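Local coordinates for protein hypothetical glycoside hydrolase (Bacteroides vulgatus, PDB 3S30) that is of unproven function but is probably a glycoside hydrolase-like protein of carbohydrate metabolism with a galactose-binding-like fold, at residues T111-Y120 against A142-F153; F210-L221 against L312-V322. All blocks are in the same frame, centred on the assembly; numbering follows the deposited sequence.

Interaction 1 (T111-Y120 against A142-F153)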
loop_
_atom_site.group_PDB
_atom_site.type_symbol
_atom_site.label_atom_id
_atom_site.label_comp_id
_atom_site.label_asym_id
_atom_site.label_seq_id
_atom_site.Cartn_x
_atom_site.Cartn_y
_atom_site.Cartn_z
ATOM N N THR A 111 5.487 -11.586 13.409
ATOM C CA THR A 111 5.231 -12.751 12.560
ATOM C C THR A 111 3.881 -13.361 12.912
ATOM O O THR A 111 3.585 -13.608 14.086
ATOM C CB THR A 111 6.355 -13.801 12.688
ATOM O OG1 THR A 111 7.585 -13.250 12.188
ATOM C CG2 THR A 111 6.020 -15.069 11.910
ATOM N N VAL A 112 3.082 -13.607 11.877
ATOM C CA VAL A 112 1.685 -14.007 11.999
ATOM C C VAL A 112 1.441 -15.282 11.192
ATOM O O VAL A 112 1.850 -15.356 10.029
ATOM C CB VAL A 112 0.754 -12.883 11.470
ATOM C CG1 VAL A 112 -0.641 -13.412 11.177
ATOM C CG2 VAL A 112 0.685 -11.730 12.467
ATOM N N PRO A 113 0.773 -16.290 11.804
ATOM C CA PRO A 113 0.472 -17.540 11.101
ATOM C C PRO A 113 -0.846 -17.484 10.345
ATOM O O PRO A 113 -1.782 -16.825 10.797
ATOM C CB PRO A 113 0.355 -18.559 12.242
ATOM C CG PRO A 113 -0.209 -17.755 13.378
ATOM C CD PRO A 113 0.373 -16.359 13.227
ATOM N N TYR A 114 -0.914 -18.178 9.209
ATOM C CA TYR A 114 -2.182 -18.428 8.523
ATOM C C TYR A 114 -2.022 -19.525 7.482
ATOM O O TYR A 114 -1.037 -19.536 6.743
ATOM C CB TYR A 114 -2.685 -17.164 7.840
ATOM C CG TYR A 114 -4.163 -17.168 7.511
ATOM C CD1 TYR A 114 -5.128 -17.214 8.515
ATOM C CD2 TYR A 114 -4.595 -17.072 6.191
ATOM C CE1 TYR A 114 -6.489 -17.192 8.204
ATOM C CE2 TYR A 114 -5.936 -17.046 5.872
ATOM C CZ TYR A 114 -6.878 -17.111 6.871
ATOM O OH TYR A 114 -8.198 -17.079 6.511
ATOM N N ASN A 115 -2.993 -20.435 7.430
ATOM C CA ASN A 115 -3.039 -21.489 6.434
ATOM C C ASN A 115 -1.701 -22.218 6.300
ATOM O O ASN A 115 -1.222 -22.484 5.189
ATOM C CB ASN A 115 -3.492 -20.906 5.097
ATOM C CG ASN A 115 -3.759 -21.977 4.040
ATOM O OD1 ASN A 115 -4.286 -23.053 4.340
ATOM N ND2 ASN A 115 -3.397 -21.677 2.799
ATOM N N LYS A 116 -1.099 -22.514 7.447
ATOM C CA LYS A 116 0.185 -23.217 7.529
ATOM C C LYS A 116 1.350 -22.405 6.933
ATOM O O LYS A 116 2.394 -22.954 6.596
ATOM C CB LYS A 116 0.070 -24.632 6.925
ATOM C CG LYS A 116 -1.000 -25.481 7.615
ATOM C CD LYS A 116 -1.175 -26.887 7.007
ATOM C CE LYS A 116 -0.216 -27.912 7.600
ATOM N NZ LYS A 116 -0.716 -29.328 7.446
ATOM N N ASN A 117 1.155 -21.090 6.843
ATOM C CA ASN A 117 2.194 -20.137 6.462
ATOM C C ASN A 117 2.428 -19.169 7.609
ATOM O O ASN A 117 1.603 -19.075 8.518
ATOM C CB ASN A 117 1.768 -19.313 5.241
ATOM C CG ASN A 117 1.318 -20.167 4.085
ATOM O OD1 ASN A 117 2.109 -20.909 3.503
ATOM N ND2 ASN A 117 0.037 -20.057 3.731
ATOM N N GLU A 118 3.550 -18.450 7.542
ATOM C CA GLU A 118 3.839 -17.333 8.434
ATOM C C GLU A 118 4.312 -16.120 7.623
ATOM O O GLU A 118 5.096 -16.274 6.699
ATOM C CB GLU A 118 4.904 -17.733 9.458
ATOM C CG GLU A 118 4.420 -18.725 10.507
ATOM C CD GLU A 118 5.402 -18.889 11.670
ATOM O OE1 GLU A 118 6.632 -18.811 11.440
ATOM O OE2 GLU A 118 4.939 -19.104 12.817
ATOM N N TYR A 119 3.835 -14.923 7.972
ATOM C CA TYR A 119 4.225 -13.692 7.269
ATOM C C TYR A 119 4.427 -12.509 8.222
ATOM O O TYR A 119 4.103 -12.600 9.404
ATOM C CB TYR A 119 3.192 -13.348 6.193
ATOM C CG TYR A 119 1.791 -13.123 6.718
ATOM C CD1 TYR A 119 1.410 -11.886 7.221
ATOM C CD2 TYR A 119 0.844 -14.141 6.691
ATOM C CE1 TYR A 119 0.134 -11.669 7.688
ATOM C CE2 TYR A 119 -0.443 -13.936 7.178
ATOM C CZ TYR A 119 -0.786 -12.701 7.677
ATOM O OH TYR A 119 -2.047 -12.470 8.151
ATOM N N TYR A 120 4.978 -11.405 7.714
ATOM C CA TYR A 120 5.187 -10.195 8.534
ATOM C C TYR A 120 4.043 -9.171 8.458
ATOM O O TYR A 120 3.468 -8.937 7.392
ATOM C CB TYR A 120 6.475 -9.470 8.145
ATOM C CG TYR A 120 7.782 -10.185 8.439
ATOM C CD1 TYR A 120 7.959 -10.973 9.584
ATOM C CD2 TYR A 120 8.866 -10.032 7.579
ATOM C CE1 TYR A 120 9.178 -11.600 9.837
ATOM C CE2 TYR A 120 10.078 -10.642 7.830
ATOM C CZ TYR A 120 10.232 -11.425 8.943
ATOM O OH TYR A 120 11.449 -12.016 9.146
ATOM N N ALA A 142 -1.360 -15.971 1.650
ATOM C CA ALA A 142 -1.416 -17.153 2.511
ATOM C C ALA A 142 -2.464 -18.214 2.084
ATOM O O ALA A 142 -2.292 -19.405 2.369
ATOM C CB ALA A 142 -1.651 -16.717 3.960
ATOM N N LEU A 143 -3.537 -17.788 1.415
ATOM C CA LEU A 143 -4.558 -18.725 0.897
ATOM C C LEU A 143 -4.105 -19.555 -0.307
ATOM O O LEU A 143 -4.648 -20.634 -0.525
ATOM C CB LEU A 143 -5.834 -17.985 0.488
ATOM C CG LEU A 143 -6.643 -17.238 1.560
ATOM C CD1 LEU A 143 -7.859 -16.571 0.900
ATOM C CD2 LEU A 143 -7.095 -18.133 2.706
ATOM N N THR A 144 -3.129 -19.055 -1.075
ATOM C CA THR A 144 -2.751 -19.648 -2.365
ATOM C C THR A 144 -1.767 -20.805 -2.245
ATOM O O THR A 144 -1.495 -21.479 -3.239
ATOM C CB THR A 144 -2.124 -18.596 -3.369
ATOM O OG1 THR A 144 -0.795 -18.203 -2.949
ATOM C CG2 THR A 144 -3.014 -17.359 -3.514
ATOM N N GLY A 145 -1.219 -21.028 -1.054
ATOM C CA GLY A 145 -0.275 -22.117 -0.851
ATOM C C GLY A 145 0.059 -22.353 0.609
ATOM O O GLY A 145 -0.409 -21.631 1.479
ATOM N N SER A 146 0.869 -23.378 0.867
ATOM C CA SER A 146 1.379 -23.663 2.209
ATOM C C SER A 146 2.907 -23.750 2.207
ATOM O O SER A 146 3.526 -23.875 1.152
ATOM C CB SER A 146 0.768 -24.956 2.749
ATOM O OG SER A 146 -0.622 -24.783 2.957
ATOM N N GLY A 147 3.503 -23.663 3.394
ATOM C CA GLY A 147 4.962 -23.701 3.540
ATOM C C GLY A 147 5.703 -22.422 3.149
ATOM O O GLY A 147 6.904 -22.462 2.886
ATOM N N TYR A 148 5.009 -21.289 3.107
ATOM C CA TYR A 148 5.673 -20.004 2.871
ATOM C C TYR A 148 6.264 -19.482 4.172
ATOM O O TYR A 148 5.641 -19.592 5.234
ATOM C CB TYR A 148 4.696 -18.948 2.357
ATOM C CG TYR A 148 4.106 -19.188 0.995
ATOM C CD1 TYR A 148 4.916 -19.465 -0.110
ATOM C CD2 TYR A 148 2.734 -19.081 0.794
ATOM C CE1 TYR A 148 4.363 -19.660 -1.373
ATOM C CE2 TYR A 148 2.175 -19.275 -0.459
ATOM C CZ TYR A 148 2.989 -19.562 -1.536
ATOM O OH TYR A 148 2.408 -19.752 -2.770
ATOM N N THR A 149 7.458 -18.908 4.094
ATOM C CA THR A 149 8.048 -18.193 5.230
ATOM C C THR A 149 7.912 -16.697 4.946
ATOM O O THR A 149 7.625 -16.316 3.816
ATOM C CB THR A 149 9.536 -18.584 5.447
ATOM O OG1 THR A 149 10.324 -18.144 4.332
ATOM C CG2 THR A 149 9.678 -20.092 5.633
ATOM N N PRO A 150 8.112 -15.844 5.966
ATOM C CA PRO A 150 7.913 -14.392 5.780
ATOM C C PRO A 150 8.581 -13.766 4.547
ATOM O O PRO A 150 8.009 -12.906 3.908
ATOM C CB PRO A 150 8.498 -13.806 7.069
ATOM C CG PRO A 150 8.231 -14.883 8.105
ATOM C CD PRO A 150 8.407 -16.183 7.375
ATOM N N ASN A 151 9.777 -14.203 4.211
ATOM C CA ASN A 151 10.498 -13.665 3.067
ATOM C C ASN A 151 10.037 -14.186 1.687
ATOM O O ASN A 151 10.449 -13.660 0.650
ATOM C CB ASN A 151 11.997 -13.843 3.288
ATOM C CG ASN A 151 12.562 -12.774 4.231
ATOM O OD1 ASN A 151 12.481 -11.564 3.946
ATOM N ND2 ASN A 151 13.114 -13.207 5.356
ATOM N N ASP A 152 9.139 -15.165 1.678
ATOM C CA ASP A 152 8.469 -15.563 0.441
ATOM C C ASP A 152 7.296 -14.662 0.103
ATOM O O ASP A 152 6.826 -14.695 -1.022
ATOM C CB ASP A 152 7.954 -16.999 0.524
ATOM C CG ASP A 152 9.020 -17.967 0.932
ATOM O OD1 ASP A 152 10.150 -17.908 0.372
ATOM O OD2 ASP A 152 8.722 -18.777 1.828
ATOM N N PHE A 153 6.804 -13.880 1.062
ATOM C CA PHE A 153 5.582 -13.080 0.826
ATOM C C PHE A 153 5.786 -11.855 -0.064
ATOM O O PHE A 153 6.918 -11.402 -0.259
ATOM C CB PHE A 153 4.896 -12.697 2.147
ATOM C CG PHE A 153 4.051 -13.806 2.705
ATOM C CD1 PHE A 153 4.653 -14.914 3.292
ATOM C CD2 PHE A 153 2.665 -13.780 2.581
ATOM C CE1 PHE A 153 3.888 -15.953 3.768
ATOM C CE2 PHE A 153 1.900 -14.814 3.058
ATOM C CZ PHE A 153 2.510 -15.903 3.658
HETATM O O HOH W 1 6.272 -11.373 5.076
#
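The side-chain amide of Asn-117 faces the loop 142-153 and binds it at both ends. Asn-117 OD1 accepts from Tyr-148 N at 3.0 Å, in the carbonyl plane and on a lone pair, while Asn-117 ND2 donates to Gly-145 O at 2.8 Å, the acceptor lying in the plane of the amide. With CG turned beside the backbone N (chi1 -52°), the amide runs alongside the Tyr-148 ring. A second asparagine, Asn-115, gives ND2 to Ala-142 O at 2.6 Å in an almost straight bond (177°), and its own backbone O accepts from Ser-146 OG. Both asparagines belong to a beta hairpin whose strands, 108-114 and 117-124, are joined by a type I' turn from Tyr-114 to Asn-117, and the loop lies against this turn and the start of the returning strand. Glu-118 N adds a weak bond to Tyr-148 O. An alanine in place of Asn-117 would probably leave Tyr-148 N and Gly-145 O without these partners and let the loop drift from the turn. Farther along, Phe-153 receives Tyr-119 CB squarely over its ring centre, and Pro-150 CB sits 3.5 Å from the centroid of the Tyr-120 ring, over one face. Water 1 bridges Tyr-120 N and Pro-150 O.

Interaction 2 (F210-L221 against L312-V322); sequences FGTTFYYEPIKL and LANGGYNVSIV
Thr-212 and Val-319 form an antiparallel hydrogen-bonded pair, the backbone core of a contact between strands 208-213 and 317-324. Thr-212 N reaches Val-319 O at 2.8 Å, and Val-319 N returns a bond to Thr-212 O. Beyond the non-hydrogen-bonded pair of Thr-213 and Asn-318, Phe-214 N continues the ladder to Tyr-317 O at 2.9 Å. Gly-211 CA adds a C-H contact to Val-319 O.

Apolar contacts flank this ladder. Val-322 CG2 stands over the centre of the Phe-210 ring, 3.6 Å from its centroid, the two side chains crossing at about a right angle. With Phe-214 CG anti to the backbone N (chi1 -157°), Val-319 CG1 lies over one face of the Phe-214 ring, 3.6 Å from Phe-214 CG; the same phenylalanine also touches Leu-347 and Cys-349 of strand 339-349. Farther on, the terminal CD1 atoms of Leu-221 and Ile-321 meet at 3.8 Å. At the helix end, Leu-312 lays its branched tip against the backbone of Phe-214 and Tyr-215, and Tyr-215 CE1 comes within 3.3 Å of Ala-313 O, at the ring edge. Gly-315 closes the helix in a Schellman motif, where its CA lies near Tyr-215 CE1 and Thr-213 CG2.

Polar side chains contribute little directly. Thr-213 OG1 makes a weak bond to Asn-318 OD1, which also accepts from Lys-255; Asn-318 ND2 is bound to Tyr-253 OH, and Ser-320 OG to Ile-192 O. Water 2 accepts from Tyr-317 N and lies within hydrogen-bonding distance of Leu-312 O and, across the contact, Phe-214 O. Backbone bonds thus set the register, while aromatic faces and aliphatic branches fill the buried flanks, a division of labour consistent with the interior of a beta-rich, galactose-binding-like domain.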
loop_
_atom_site.group_PDB
_atom_site.type_symbol
_atom_site.label_atom_id
_atom_site.label_comp_id
_atom_site.label_asym_id
_atom_site.label_seq_id
_atom_site.Cartn_x
_atom_site.Cartn_y
_atom_site.Cartn_z
ATOM N N PHE A 210 -8.738 1.206 2.591
ATOM C CA PHE A 210 -7.787 2.294 2.795
ATOM C C PHE A 210 -8.337 3.335 3.757
ATOM O O PHE A 210 -9.418 3.891 3.536
ATOM C CB PHE A 210 -7.475 2.986 1.461
ATOM C CG PHE A 210 -6.938 2.073 0.401
ATOM C CD1 PHE A 210 -6.000 1.077 0.704
ATOM C CD2 PHE A 210 -7.314 2.246 -0.920
ATOM C CE1 PHE A 210 -5.488 0.252 -0.301
ATOM C CE2 PHE A 210 -6.795 1.424 -1.925
ATOM C CZ PHE A 210 -5.890 0.431 -1.617
ATOM N N GLY A 211 -7.583 3.605 4.815
ATOM C CA GLY A 211 -7.878 4.719 5.694
ATOM C C GLY A 211 -7.620 4.445 7.160
ATOM O O GLY A 211 -7.803 3.314 7.650
ATOM N N THR A 212 -7.189 5.491 7.861
ATOM C CA THR A 212 -7.201 5.494 9.320
ATOM C C THR A 212 -7.425 6.920 9.782
ATOM O O THR A 212 -7.044 7.870 9.093
ATOM C CB THR A 212 -5.899 4.932 9.934
ATOM O OG1 THR A 212 -6.160 4.436 11.257
ATOM C CG2 THR A 212 -4.821 5.991 9.987
ATOM N N THR A 213 -8.028 7.064 10.954
ATOM C CA THR A 213 -8.409 8.368 11.464
ATOM C C THR A 213 -7.176 9.267 11.613
ATOM O O THR A 213 -6.150 8.855 12.169
ATOM C CB THR A 213 -9.193 8.223 12.772
ATOM O OG1 THR A 213 -10.389 7.453 12.518
ATOM C CG2 THR A 213 -9.558 9.589 13.352
ATOM N N PHE A 214 -7.282 10.480 11.074
ATOM C CA PHE A 214 -6.165 11.407 11.002
ATOM C C PHE A 214 -6.648 12.825 11.341
ATOM O O PHE A 214 -7.637 13.296 10.775
ATOM C CB PHE A 214 -5.550 11.347 9.593
ATOM C CG PHE A 214 -4.121 11.801 9.531
ATOM C CD1 PHE A 214 -3.125 11.095 10.196
ATOM C CD2 PHE A 214 -3.764 12.924 8.804
ATOM C CE1 PHE A 214 -1.804 11.517 10.154
ATOM C CE2 PHE A 214 -2.440 13.343 8.749
ATOM C CZ PHE A 214 -1.459 12.637 9.426
ATOM N N TYR A 215 -5.945 13.488 12.260
ATOM C CA TYR A 215 -6.350 14.807 12.794
ATOM C C TYR A 215 -5.655 15.985 12.114
ATOM O O TYR A 215 -5.951 17.136 12.425
ATOM C CB TYR A 215 -6.089 14.869 14.308
ATOM C CG TYR A 215 -6.858 13.811 15.045
ATOM C CD1 TYR A 215 -8.186 14.013 15.400
ATOM C CD2 TYR A 215 -6.285 12.583 15.332
ATOM C CE1 TYR A 215 -8.904 13.037 16.043
ATOM C CE2 TYR A 215 -7.004 11.597 15.981
ATOM C CZ TYR A 215 -8.312 11.831 16.327
ATOM O OH TYR A 215 -9.034 10.859 16.970
ATOM N N TYR A 216 -4.741 15.709 11.194
ATOM C CA TYR A 216 -4.011 16.774 10.518
ATOM C C TYR A 216 -4.374 16.875 9.048
ATOM O O TYR A 216 -5.018 15.990 8.483
ATOM C CB TYR A 216 -2.504 16.570 10.689
ATOM C CG TYR A 216 -2.102 16.486 12.142
ATOM C CD1 TYR A 216 -2.230 17.583 12.975
ATOM C CD2 TYR A 216 -1.621 15.297 12.688
ATOM C CE1 TYR A 216 -1.881 17.514 14.319
ATOM C CE2 TYR A 216 -1.263 15.217 14.029
ATOM C CZ TYR A 216 -1.397 16.332 14.838
ATOM O OH TYR A 216 -1.052 16.272 16.168
ATOM N N GLU A 217 -3.961 17.977 8.439
ATOM C CA GLU A 217 -4.108 18.174 7.001
ATOM C C GLU A 217 -2.740 17.932 6.359
ATOM O O GLU A 217 -1.823 18.736 6.527
ATOM C CB GLU A 217 -4.686 19.564 6.671
ATOM C CG GLU A 217 -4.928 20.452 7.889
ATOM C CD GLU A 217 -5.743 21.693 7.604
ATOM O OE1 GLU A 217 -6.384 21.786 6.534
ATOM O OE2 GLU A 217 -5.748 22.581 8.478
ATOM N N PRO A 218 -2.584 16.790 5.662
ATOM C CA PRO A 218 -1.296 16.467 5.043
ATOM C C PRO A 218 -1.034 17.315 3.819
ATOM O O PRO A 218 -1.968 17.632 3.083
ATOM C CB PRO A 218 -1.454 15.000 4.641
ATOM C CG PRO A 218 -2.904 14.818 4.422
ATOM C CD PRO A 218 -3.587 15.730 5.426
ATOM N N ILE A 219 0.222 17.691 3.601
ATOM C CA ILE A 219 0.569 18.471 2.418
ATOM C C ILE A 219 1.479 17.709 1.469
ATOM O O ILE A 219 1.341 17.842 0.259
ATOM C CB ILE A 219 1.141 19.891 2.758
ATOM C CG1 ILE A 219 2.245 19.837 3.816
ATOM C CG2 ILE A 219 0.026 20.809 3.237
ATOM C CD1 ILE A 219 2.748 21.214 4.218
ATOM N N LYS A 220 2.396 16.898 1.984
ATOM C CA LYS A 220 3.220 16.092 1.085
ATOM C C LYS A 220 3.668 14.757 1.658
ATOM O O LYS A 220 3.774 14.577 2.889
ATOM C CB LYS A 220 4.404 16.902 0.531
ATOM C CG LYS A 220 5.334 17.485 1.556
ATOM C CD LYS A 220 6.323 18.475 0.932
ATOM C CE LYS A 220 5.708 19.874 0.790
ATOM N NZ LYS A 220 6.612 20.851 0.108
ATOM N N LEU A 221 3.878 13.816 0.739
ATOM C CA LEU A 221 4.390 12.494 1.062
ATOM C C LEU A 221 5.797 12.415 0.504
ATOM O O LEU A 221 5.995 12.507 -0.709
ATOM C CB LEU A 221 3.503 11.390 0.439
ATOM C CG LEU A 221 3.927 9.932 0.718
ATOM C CD1 LEU A 221 3.755 9.569 2.204
ATOM C CD2 LEU A 221 3.168 8.951 -0.169
ATOM N N LEU A 312 -12.652 17.604 11.759
ATOM C CA LEU A 312 -11.249 17.168 11.695
ATOM C C LEU A 312 -10.716 16.787 13.075
ATOM O O LEU A 312 -10.000 15.789 13.217
ATOM C CB LEU A 312 -10.366 18.271 11.086
ATOM C CG LEU A 312 -8.890 17.950 10.814
ATOM C CD1 LEU A 312 -8.729 16.779 9.840
ATOM C CD2 LEU A 312 -8.161 19.180 10.286
ATOM N N ALA A 313 -11.073 17.586 14.082
ATOM C CA ALA A 313 -10.666 17.342 15.470
ATOM C C ALA A 313 -11.457 16.193 16.096
ATOM O O ALA A 313 -10.940 15.483 16.965
ATOM C CB ALA A 313 -10.823 18.623 16.312
ATOM N N ASN A 314 -12.704 16.013 15.654
ATOM C CA ASN A 314 -13.558 14.919 16.136
ATOM C C ASN A 314 -13.252 13.552 15.503
ATOM O O ASN A 314 -13.895 12.555 15.841
ATOM C CB ASN A 314 -15.043 15.264 15.916
ATOM C CG ASN A 314 -15.580 16.283 16.920
ATOM O OD1 ASN A 314 -14.827 16.922 17.665
ATOM N ND2 ASN A 314 -16.898 16.437 16.935
ATOM N N GLY A 315 -12.289 13.503 14.582
ATOM C CA GLY A 315 -11.842 12.238 13.984
ATOM C C GLY A 315 -12.673 11.779 12.798
ATOM O O GLY A 315 -12.828 10.579 12.582
ATOM N N GLY A 316 -13.205 12.731 12.032
ATOM C CA GLY A 316 -14.085 12.432 10.899
ATOM C C GLY A 316 -13.397 12.447 9.543
ATOM O O GLY A 316 -14.062 12.451 8.502
ATOM N N TYR A 317 -12.064 12.466 9.556
ATOM C CA TYR A 317 -11.271 12.434 8.335
ATOM C C TYR A 317 -10.269 11.304 8.427
ATOM O O TYR A 317 -9.619 11.123 9.462
ATOM C CB TYR A 317 -10.541 13.765 8.128
ATOM C CG TYR A 317 -11.436 14.862 7.604
ATOM C CD1 TYR A 317 -12.243 15.595 8.459
ATOM C CD2 TYR A 317 -11.484 15.154 6.250
ATOM C CE1 TYR A 317 -13.075 16.597 7.974
ATOM C CE2 TYR A 317 -12.306 16.146 5.760
ATOM C CZ TYR A 317 -13.101 16.866 6.624
ATOM O OH TYR A 317 -13.926 17.853 6.124
ATOM N N ASN A 318 -10.153 10.545 7.345
ATOM C CA ASN A 318 -9.188 9.458 7.262
ATOM C C ASN A 318 -8.069 9.811 6.286
ATOM O O ASN A 318 -8.287 10.539 5.317
ATOM C CB ASN A 318 -9.873 8.171 6.799
ATOM C CG ASN A 318 -10.442 7.345 7.946
ATOM O OD1 ASN A 318 -10.472 7.777 9.094
ATOM N ND2 ASN A 318 -10.905 6.147 7.627
ATOM N N VAL A 319 -6.866 9.328 6.578
ATOM C CA VAL A 319 -5.767 9.379 5.635
ATOM C C VAL A 319 -5.380 7.954 5.285
ATOM O O VAL A 319 -5.693 7.011 6.021
ATOM C CB VAL A 319 -4.527 10.115 6.204
ATOM C CG1 VAL A 319 -3.677 9.173 7.104
ATOM C CG2 VAL A 319 -3.681 10.666 5.073
ATOM N N SER A 320 -4.707 7.809 4.154
ATOM C CA SER A 320 -4.098 6.554 3.774
ATOM C C SER A 320 -2.879 6.804 2.906
ATOM O O SER A 320 -2.744 7.858 2.300
ATOM C CB SER A 320 -5.078 5.657 3.030
ATOM O OG SER A 320 -4.578 4.323 2.965
ATOM N N ILE A 321 -1.984 5.828 2.922
ATOM C CA ILE A 321 -0.822 5.769 2.081
ATOM C C ILE A 321 -0.871 4.384 1.454
ATOM O O ILE A 321 -1.078 3.390 2.156
ATOM C CB ILE A 321 0.472 5.891 2.915
ATOM C CG1 ILE A 321 0.576 7.289 3.549
ATOM C CG2 ILE A 321 1.709 5.556 2.051
ATOM C CD1 ILE A 321 1.657 7.389 4.569
ATOM N N VAL A 322 -0.725 4.315 0.133
ATOM C CA VAL A 322 -0.755 3.036 -0.544
ATOM C C VAL A 322 0.495 2.928 -1.390
ATOM O O VAL A 322 0.819 3.838 -2.140
ATOM C CB VAL A 322 -2.021 2.864 -1.411
ATOM C CG1 VAL A 322 -2.080 1.456 -1.995
ATOM C CG2 VAL A 322 -3.316 3.190 -0.604
HETATM O O HOH W 2 -10.452 13.640 11.662
#

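In the fold
Interactions 1 and 2 lie on opposite sides of the chain's centre, their centres about 31 Å apart and their nearest atoms about 14 Å apart, and they share no strand or helix. Interaction 1 is partly buried: a hairpin of the small three-stranded sheet meets an irregular loop, and side-chain amides stand in for a regular ladder. Interaction 2 is buried and joins strands of the main antiparallel framework, with a helix end beside them; there the main chain supplies the strong direct bonds and apolar groups do the filling. Each employs one bridging water and aliphatic carbons over aromatic faces. Neither touches the sodium ion, held by Asn-105, Glu-107, Asn-165 and Asp-343.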